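Side-chain contact in CheC-like superfamily protein (Shewanella oneidensis, PDB 3H2D), which probably acts in chemotaxis signalling as a CheX-type phosphatase of the CheC-like superfamily: residues M96-A101 and F112-P117. Sequence-based numbering, arbitrary orientation.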
loop_
_atom_site.group_PDB
_atom_site.type_symbol
_atom_site.label_atom_id
_atom_site.label_comp_id
_atom_site.label_asym_id
_atom_site.label_seq_id
_atom_site.Cartn_x
_atom_site.Cartn_y
_atom_site.Cartn_z
HETATM N N MSE B 96 -2.013 -8.456 -12.235
HETATM C CA MSE B 96 -2.043 -8.501 -13.703
HETATM C C MSE B 96 -1.716 -7.155 -14.356
HETATM O O MSE B 96 -1.060 -7.135 -15.389
HETATM C CB MSE B 96 -3.398 -9.026 -14.228
HETATM C CG MSE B 96 -3.672 -10.411 -13.811
HETATM SE SE MSE B 96 -5.330 -11.017 -14.704
HETATM C CE MSE B 96 -6.586 -10.176 -13.532
ATOM N N VAL B 97 -2.166 -6.042 -13.765
ATOM C CA VAL B 97 -1.813 -4.702 -14.258
ATOM C C VAL B 97 -0.287 -4.462 -14.186
ATOM O O VAL B 97 0.370 -4.029 -15.159
ATOM C CB VAL B 97 -2.596 -3.614 -13.483
ATOM C CG1 VAL B 97 -2.073 -2.167 -13.829
ATOM C CG2 VAL B 97 -4.087 -3.770 -13.800
ATOM N N THR B 98 0.268 -4.777 -13.019
ATOM C CA THR B 98 1.691 -4.574 -12.741
ATOM C C THR B 98 2.525 -5.513 -13.551
ATOM O O THR B 98 3.549 -5.120 -14.099
ATOM C CB THR B 98 1.993 -4.813 -11.260
ATOM O OG1 THR B 98 1.052 -4.060 -10.486
ATOM C CG2 THR B 98 3.462 -4.318 -10.893
ATOM N N GLY B 99 2.075 -6.754 -13.668
ATOM C CA GLY B 99 2.759 -7.719 -14.516
ATOM C C GLY B 99 2.788 -7.412 -15.991
ATOM O O GLY B 99 3.838 -7.588 -16.655
ATOM N N GLY B 100 1.662 -6.962 -16.531
ATOM C CA GLY B 100 1.617 -6.555 -17.917
ATOM C C GLY B 100 2.483 -5.340 -18.175
ATOM O O GLY B 100 3.162 -5.256 -19.209
ATOM N N ALA B 101 2.498 -4.419 -17.218
ATOM C CA ALA B 101 3.366 -3.235 -17.309
ATOM C C ALA B 101 4.839 -3.632 -17.261
ATOM O O ALA B 101 5.693 -3.099 -18.009
ATOM C CB ALA B 101 3.047 -2.269 -16.187
ATOM N N PHE B 112 12.124 -3.883 -13.759
ATOM C CA PHE B 112 11.746 -3.896 -12.334
ATOM C C PHE B 112 11.099 -5.212 -12.005
ATOM O O PHE B 112 10.635 -5.959 -12.900
ATOM C CB PHE B 112 10.817 -2.731 -11.934
ATOM C CG PHE B 112 9.443 -2.813 -12.500
ATOM C CD1 PHE B 112 8.426 -3.481 -11.841
ATOM C CD2 PHE B 112 9.155 -2.170 -13.694
ATOM C CE1 PHE B 112 7.129 -3.542 -12.398
ATOM C CE2 PHE B 112 7.914 -2.220 -14.239
ATOM C CZ PHE B 112 6.885 -2.886 -13.612
ATOM N N GLU B 113 11.094 -5.497 -10.696
ATOM C CA GLU B 113 10.407 -6.638 -10.104
ATOM C C GLU B 113 9.326 -6.048 -9.192
ATOM O O GLU B 113 9.542 -5.029 -8.526
ATOM C CB GLU B 113 11.365 -7.470 -9.246
ATOM C CG GLU B 113 12.490 -8.181 -9.961
ATOM C CD GLU B 113 11.984 -9.060 -11.070
ATOM O OE1 GLU B 113 10.887 -9.639 -10.912
ATOM O OE2 GLU B 113 12.687 -9.165 -12.110
HETATM N N MSE B 114 8.161 -6.675 -9.193
HETATM C CA MSE B 114 7.069 -6.316 -8.293
HETATM C C MSE B 114 7.199 -7.042 -6.960
HETATM O O MSE B 114 7.724 -8.154 -6.886
HETATM C CB MSE B 114 5.716 -6.657 -8.917
HETATM C CG MSE B 114 5.322 -8.110 -8.960
HETATM SE SE MSE B 114 3.581 -8.259 -9.927
HETATM C CE MSE B 114 4.386 -8.000 -11.599
ATOM N N ALA B 115 6.676 -6.400 -5.919
ATOM C CA ALA B 115 6.542 -7.009 -4.616
ATOM C C ALA B 115 5.170 -7.686 -4.673
ATOM O O ALA B 115 4.819 -8.246 -5.702
ATOM C CB ALA B 115 6.629 -5.945 -3.525
ATOM N N THR B 116 4.410 -7.667 -3.584
ATOM C CA THR B 116 3.160 -8.375 -3.513
ATOM C C THR B 116 2.006 -7.389 -3.172
ATOM O O THR B 116 2.216 -6.403 -2.501
ATOM C CB THR B 116 3.220 -9.487 -2.499
ATOM O OG1 THR B 116 3.593 -8.948 -1.232
ATOM C CG2 THR B 116 4.211 -10.560 -2.913
ATOM N N PRO B 117 0.779 -7.689 -3.635
ATOM C CA PRO B 117 -0.265 -6.705 -3.471
ATOM C C PRO B 117 -0.733 -6.542 -2.032
ATOM O O PRO B 117 -0.730 -7.478 -1.264
ATOM C CB PRO B 117 -1.434 -7.277 -4.274
ATOM C CG PRO B 117 -0.828 -8.248 -5.193
ATOM C CD PRO B 117 0.282 -8.854 -4.387
#
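Met114, a selenomethionine, reaches from strand 113-122 to helix 84-107 and lays its end against the backbone of Thr98 and Gly99. Its CE sits 3.3 Å from Gly99 N and 3.4 Å from Gly99 CA, close for a methyl group. Further back along the same side chain, SE is 4.0 Å from Thr98 CB, and Met114 CB is 3.8 Å from Thr98 CG2. A bend at chi3 (76°) turns the methyl onto the helix.

Thr98 CG2 has a second neighbour in Phe112: it comes in at the rim of the ring, roughly level with it, with CE1 4.0 Å away. The far end of that ring, CZ, approaches the helix backbone at Ala101 C (4.2 Å).

The threonine's rotation suits this role: CG2 stands anti to the backbone N and faces the strand, while OG1 is hydrogen-bonded to Thr94 O, within the helix. Ile47, on the neighbouring strand 43-51, touches both Thr98 and Met114. Lys102 NZ forms a salt bridge with Glu113 OE2 and a hydrogen bond with Phe112 O, and Lys55 of the second subunit donates to Met114 O.

Between the two segments, then, van der Waals contact does the work. Such packing has little directionality: it seats the helix on the sheet of this CheX-family domain by shape, while the directional polar links run to Thr94, Lys102 and the second subunit.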